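Local structure of transcriptional regulator, TetR family (Agrobacterium tumefaciens, 3C2B) at residues A[69-74]-A[129-134]; A[64-69]-A[110-115]. The protein probably acts as a DNA-binding transcription factor of the TetR family, recognising regulatory DNA through a predicted helix-turn-helix motif. All blocks are in the same frame, centred on the assembly; numbering follows the deposited sequence. Where two conformers were deposited one is given.

Contact 1 (A[69-74]-A[129-134])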
loop_
_atom_site.group_PDB
_atom_site.type_symbol
_atom_site.label_atom_id
_atom_site.label_comp_id
_atom_site.label_asym_id
_atom_site.label_seq_id
_atom_site.Cartn_x
_atom_site.Cartn_y
_atom_site.Cartn_z
ATOM N N PHE A 69 -6.716 15.268 -15.596
ATOM C CA PHE A 69 -6.027 15.281 -16.903
ATOM C C PHE A 69 -5.339 13.934 -17.122
ATOM O O PHE A 69 -5.429 13.366 -18.204
ATOM C CB PHE A 69 -4.992 16.431 -16.952
ATOM C CG PHE A 69 -4.042 16.391 -18.140
ATOM C CD1 PHE A 69 -4.480 16.723 -19.426
ATOM C CD2 PHE A 69 -2.692 16.064 -17.963
ATOM C CE1 PHE A 69 -3.594 16.699 -20.524
ATOM C CE2 PHE A 69 -1.799 16.048 -19.064
ATOM C CZ PHE A 69 -2.250 16.369 -20.338
ATOM N N GLN A 70 -4.664 13.421 -16.088
ATOM C CA GLN A 70 -3.983 12.144 -16.223
ATOM C C GLN A 70 -4.973 10.983 -16.366
ATOM O O GLN A 70 -4.863 10.178 -17.300
ATOM C CB GLN A 70 -3.015 11.909 -15.074
ATOM C CG GLN A 70 -2.351 10.537 -15.096
ATOM C CD GLN A 70 -1.304 10.362 -16.207
ATOM O OE1 GLN A 70 -1.040 11.268 -17.001
ATOM N NE2 GLN A 70 -0.698 9.176 -16.248
ATOM N N GLN A 71 -5.934 10.924 -15.441
ATOM C CA GLN A 71 -7.030 9.945 -15.458
ATOM C C GLN A 71 -7.662 9.826 -16.856
ATOM O O GLN A 71 -8.211 8.777 -17.186
ATOM C CB GLN A 71 -8.091 10.256 -14.359
ATOM C CG GLN A 71 -7.620 9.886 -12.904
ATOM C CD GLN A 71 -8.615 10.188 -11.746
ATOM O OE1 GLN A 71 -9.669 10.778 -11.930
ATOM N NE2 GLN A 71 -8.237 9.804 -10.547
ATOM N N SER A 72 -7.541 10.883 -17.673
ATOM C CA SER A 72 -8.056 10.932 -19.061
ATOM C C SER A 72 -7.239 10.158 -20.094
ATOM O O SER A 72 -7.771 9.756 -21.130
ATOM C CB SER A 72 -8.144 12.384 -19.566
ATOM O OG SER A 72 -9.182 13.093 -18.928
ATOM N N LYS A 73 -5.947 10.002 -19.833
ATOM C CA LYS A 73 -5.028 9.441 -20.806
ATOM C C LYS A 73 -4.777 7.969 -20.541
ATOM O O LYS A 73 -3.946 7.356 -21.214
ATOM C CB LYS A 73 -3.676 10.158 -20.749
ATOM C CG LYS A 73 -3.710 11.678 -20.689
ATOM C CD LYS A 73 -2.557 12.168 -19.798
ATOM C CE LYS A 73 -1.178 11.906 -20.429
ATOM N NZ LYS A 73 -0.078 11.876 -19.419
ATOM N N VAL A 74 -5.456 7.397 -19.551
ATOM C CA VAL A 74 -5.159 6.010 -19.171
ATOM C C VAL A 74 -5.734 4.976 -20.158
ATOM O O VAL A 74 -6.754 5.223 -20.825
ATOM C CB VAL A 74 -5.495 5.666 -17.666
ATOM C CG1 VAL A 74 -4.570 6.426 -16.714
ATOM C CG2 VAL A 74 -6.981 5.895 -17.320
ATOM N N ASP A 129 -9.859 11.811 -2.498
ATOM C CA ASP A 129 -11.143 11.239 -2.951
ATOM C C ASP A 129 -11.162 11.050 -4.458
ATOM O O ASP A 129 -11.810 10.135 -4.960
ATOM C CB ASP A 129 -12.356 12.091 -2.524
ATOM C CG ASP A 129 -12.282 12.553 -1.069
ATOM O OD1 ASP A 129 -11.350 13.331 -0.738
ATOM O OD2 ASP A 129 -13.166 12.166 -0.275
ATOM N N LEU A 130 -10.436 11.912 -5.169
ATOM C CA LEU A 130 -10.360 11.835 -6.618
ATOM C C LEU A 130 -9.633 10.569 -7.071
ATOM O O LEU A 130 -10.043 9.917 -8.029
ATOM C CB LEU A 130 -9.689 13.086 -7.185
ATOM C CG LEU A 130 -10.524 13.816 -8.234
ATOM C CD1 LEU A 130 -9.917 15.191 -8.556
ATOM C CD2 LEU A 130 -10.657 12.954 -9.481
ATOM N N LEU A 131 -8.557 10.207 -6.383
ATOM C CA LEU A 131 -7.870 8.949 -6.696
ATOM C C LEU A 131 -8.678 7.781 -6.146
ATOM O O LEU A 131 -8.805 6.738 -6.796
ATOM C CB LEU A 131 -6.446 8.924 -6.134
ATOM C CG LEU A 131 -5.305 9.701 -6.811
ATOM C CD1 LEU A 131 -5.287 9.536 -8.324
ATOM C CD2 LEU A 131 -5.424 11.144 -6.446
ATOM N N LEU A 132 -9.240 7.979 -4.954
ATOM C CA LEU A 132 -10.067 6.974 -4.309
ATOM C C LEU A 132 -11.322 6.638 -5.167
ATOM O O LEU A 132 -11.670 5.459 -5.355
ATOM C CB LEU A 132 -10.480 7.489 -2.913
ATOM C CG LEU A 132 -10.196 6.719 -1.617
ATOM C CD1 LEU A 132 -8.928 5.896 -1.718
ATOM C CD2 LEU A 132 -10.150 7.699 -0.430
ATOM N N GLU A 133 -11.985 7.674 -5.687
ATOM C CA GLU A 133 -13.260 7.488 -6.368
ATOM C C GLU A 133 -13.107 7.196 -7.851
ATOM O O GLU A 133 -13.947 6.496 -8.401
ATOM C CB GLU A 133 -14.190 8.704 -6.190
ATOM C CG GLU A 133 -14.687 8.991 -4.770
ATOM C CD GLU A 133 -15.192 10.432 -4.610
ATOM O OE1 GLU A 133 -16.278 10.630 -4.027
ATOM O OE2 GLU A 133 -14.497 11.373 -5.073
ATOM N N ARG A 134 -12.063 7.724 -8.499
ATOM C CA ARG A 134 -11.987 7.738 -9.963
ATOM C C ARG A 134 -10.698 7.139 -10.494
ATOM O O ARG A 134 -10.621 6.754 -11.672
ATOM C CB ARG A 134 -12.148 9.177 -10.483
ATOM C CG ARG A 134 -13.094 10.063 -9.643
ATOM C CD ARG A 134 -13.522 11.331 -10.426
ATOM N NE ARG A 134 -14.105 12.321 -9.518
ATOM C CZ ARG A 134 -14.237 13.621 -9.795
ATOM N NH1 ARG A 134 -13.823 14.117 -10.957
ATOM N NH2 ARG A 134 -14.784 14.431 -8.900
#
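The side chain of Gln71 reaches helix 127-134 because CG stands anti to the carbonyl carbon (chi1 -75°) and the chain is fully extended beyond it (chi2 179°). This sets the amide beside the backbone of Leu130 and CB of Arg134. There NE2 of Gln71 donates to the backbone O of Leu130 at 3.1 Å. The bond is nearly straight, with an N-H...O angle of 167°. The oxygen lies almost in the plane of the Gln71 amide, but the donor comes from well above the carbonyl plane of Leu130. Leu130 O is also held within its helix by Arg134 N at 3.0 Å. The two donors arrive from opposite faces of the carbonyl plane, so Gln71 adds a side-chain bond to the intrahelical one.

Apolar atoms flank the amide. OE1 of Gln71 lies 3.3 Å from CB of Arg134 and 3.4 Å from CD2 of Leu130. On the nitrogen end, CD1 of Leu131 is 3.7 Å from NE2 of Gln71. With the bond, these contacts probably fix how the amide is turned.

The bond thus ties the C-terminal part of helix 59-71 to helix 127-134. Leu130 continues the packing along helix 59-71, on Ala64, Ile67 and Thr68. Leu131 bridges to a third helix, touching Ile67 as well as Asn113 and Ala116 of helix 107-120.

Contact 2 (A[64-69]-A[110-115]); sequences AAMITF and LALNRL
Beside the packing of Ile67 and Met66 on Leu112, the backbone O of Ala64 takes two donors from Thr68. Thr68 N binds Ala64 O at 2.9 Å as a routine helix bond. Thr68 OG1 adds a weak bond to Ala64 O at 3.4 Å. No polar bond crosses between the two segments, and the meeting is apolar and buried.

Leu112 supplies the central group. Its CD2 methyl lies 4.2 Å from CG1 of Ile67, and the two side chains lie alongside each other, running in opposite senses. The methyl CE of Met66, a selenomethionine, approaches the same CD2 of Leu112 at 4.4 Å. Met66 is extended as far as SE and then turns at its last torsion (chi3 59°), which brings CE toward Leu112.

In the TetR fold this is the packing of the helix that follows the helix-turn-helix against a helix of the C-terminal domain. In TetR itself, movement at this junction carries the inducer signal to the DNA-binding domain; whether this protein works alike is not established. The backbones come close, with 6.8 Å between CA of Ile67 and CA of Leu112. Met66 also packs on Leu25 of helix 15-31, and Ala111 on Leu28 of the same helix.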
loop_
_atom_site.group_PDB
_atom_site.type_symbol
_atom_site.label_atom_id
_atom_site.label_comp_id
_atom_site.label_asym_id
_atom_site.label_seq_id
_atom_site.Cartn_x
_atom_site.Cartn_y
_atom_site.Cartn_z
ATOM N N ALA A 64 -6.019 19.109 -8.790
ATOM C CA ALA A 64 -7.162 18.312 -9.231
ATOM C C ALA A 64 -7.221 18.145 -10.753
ATOM O O ALA A 64 -7.603 17.071 -11.244
ATOM C CB ALA A 64 -8.484 18.910 -8.697
ATOM N N ALA A 65 -6.858 19.199 -11.491
ATOM C CA ALA A 65 -6.880 19.156 -12.953
ATOM C C ALA A 65 -5.764 18.257 -13.460
ATOM O O ALA A 65 -5.936 17.572 -14.453
ATOM C CB ALA A 65 -6.790 20.564 -13.564
HETATM N N MSE A 66 -4.632 18.269 -12.764
HETATM C CA MSE A 66 -3.529 17.336 -12.998
HETATM C C MSE A 66 -3.973 15.855 -12.825
HETATM O O MSE A 66 -3.677 14.987 -13.659
HETATM C CB MSE A 66 -2.374 17.644 -12.024
HETATM C CG MSE A 66 -1.653 18.999 -12.215
HETATM SE SE MSE A 66 -0.229 19.307 -10.862
HETATM C CE MSE A 66 0.915 17.761 -11.225
ATOM N N ILE A 67 -4.671 15.580 -11.728
ATOM C CA ILE A 67 -5.247 14.249 -11.473
ATOM C C ILE A 67 -6.295 13.856 -12.546
ATOM O O ILE A 67 -6.251 12.733 -13.055
ATOM C CB ILE A 67 -5.852 14.136 -10.044
ATOM C CG1 ILE A 67 -4.738 14.233 -8.990
ATOM C CG2 ILE A 67 -6.671 12.835 -9.879
ATOM C CD1 ILE A 67 -5.199 14.209 -7.524
ATOM N N THR A 68 -7.217 14.765 -12.896
ATOM C CA THR A 68 -8.259 14.424 -13.880
ATOM C C THR A 68 -7.769 14.490 -15.336
ATOM O O THR A 68 -8.358 13.847 -16.206
ATOM C CB THR A 68 -9.558 15.230 -13.692
ATOM O OG1 THR A 68 -9.345 16.595 -14.067
ATOM C CG2 THR A 68 -10.029 15.156 -12.244
ATOM N N PHE A 69 -6.716 15.268 -15.596
ATOM C CA PHE A 69 -6.027 15.281 -16.903
ATOM C C PHE A 69 -5.339 13.934 -17.122
ATOM O O PHE A 69 -5.429 13.366 -18.204
ATOM C CB PHE A 69 -4.992 16.431 -16.952
ATOM C CG PHE A 69 -4.042 16.391 -18.140
ATOM C CD1 PHE A 69 -4.480 16.723 -19.426
ATOM C CD2 PHE A 69 -2.692 16.064 -17.963
ATOM C CE1 PHE A 69 -3.594 16.699 -20.524
ATOM C CE2 PHE A 69 -1.799 16.048 -19.064
ATOM C CZ PHE A 69 -2.250 16.369 -20.338
ATOM N N LEU A 110 2.509 6.894 -9.581
ATOM C CA LEU A 110 3.167 6.978 -8.259
ATOM C C LEU A 110 3.238 8.404 -7.750
ATOM O O LEU A 110 2.957 8.659 -6.586
ATOM C CB LEU A 110 4.569 6.372 -8.276
ATOM C CG LEU A 110 4.611 4.850 -8.381
ATOM C CD1 LEU A 110 6.030 4.431 -8.822
ATOM C CD2 LEU A 110 4.180 4.134 -7.089
ATOM N N ALA A 111 3.612 9.329 -8.636
ATOM C CA ALA A 111 3.811 10.732 -8.281
ATOM C C ALA A 111 2.467 11.383 -7.910
ATOM O O ALA A 111 2.396 12.121 -6.923
ATOM C CB ALA A 111 4.439 11.459 -9.426
ATOM N N LEU A 112 1.389 11.061 -8.624
ATOM C CA LEU A 112 0.094 11.631 -8.243
ATOM C C LEU A 112 -0.423 11.085 -6.899
ATOM O O LEU A 112 -0.920 11.840 -6.047
ATOM C CB LEU A 112 -0.933 11.445 -9.364
ATOM C CG LEU A 112 -0.524 12.326 -10.546
ATOM C CD1 LEU A 112 -1.207 11.813 -11.820
ATOM C CD2 LEU A 112 -0.782 13.852 -10.302
ATOM N N ASN A 113 -0.277 9.776 -6.721
ATOM C CA ASN A 113 -0.564 9.144 -5.434
ATOM C C ASN A 113 0.251 9.712 -4.290
ATOM O O ASN A 113 -0.329 10.054 -3.254
ATOM C CB ASN A 113 -0.450 7.612 -5.521
ATOM C CG ASN A 113 -1.717 6.996 -6.089
ATOM O OD1 ASN A 113 -2.708 6.896 -5.389
ATOM N ND2 ASN A 113 -1.702 6.643 -7.374
ATOM N N ARG A 114 1.563 9.863 -4.475
ATOM C CA ARG A 114 2.396 10.564 -3.500
ATOM C C ARG A 114 1.846 11.946 -3.200
ATOM O O ARG A 114 1.770 12.349 -2.047
ATOM C CB ARG A 114 3.824 10.735 -4.009
ATOM C CG ARG A 114 4.596 9.439 -4.082
ATOM C CD ARG A 114 5.981 9.637 -4.695
ATOM N NE ARG A 114 6.652 8.338 -4.787
ATOM C CZ ARG A 114 7.218 7.896 -5.906
ATOM N NH1 ARG A 114 7.252 8.674 -7.000
ATOM N NH2 ARG A 114 7.763 6.705 -5.929
ATOM N N LEU A 115 1.465 12.683 -4.241
ATOM C CA LEU A 115 0.987 14.063 -4.049
ATOM C C LEU A 115 -0.270 14.074 -3.164
ATOM O O LEU A 115 -0.313 14.791 -2.162
ATOM C CB LEU A 115 0.702 14.726 -5.396
ATOM C CG LEU A 115 -0.001 16.074 -5.301
ATOM C CD1 LEU A 115 0.997 17.055 -4.812
ATOM C CD2 LEU A 115 -0.575 16.490 -6.647
#

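The two contacts have centres about 7 Å apart and both use helix 59-71. Contact 2 takes its middle part and contact 1 its C-terminal end, with Phe69 common to both ranges. The partners, helices 107-120 and 127-134, follow each other in the chain. The order is 64-69, 69-74, 110-115, 129-134, so the connections cross. The contacts touch directly: Gln70 CG meets Leu112 CD1 at 3.7 Å. Helix 59-71 is therefore held by two successive helices of the C-terminal domain. This joins that domain to the predicted DNA-binding region.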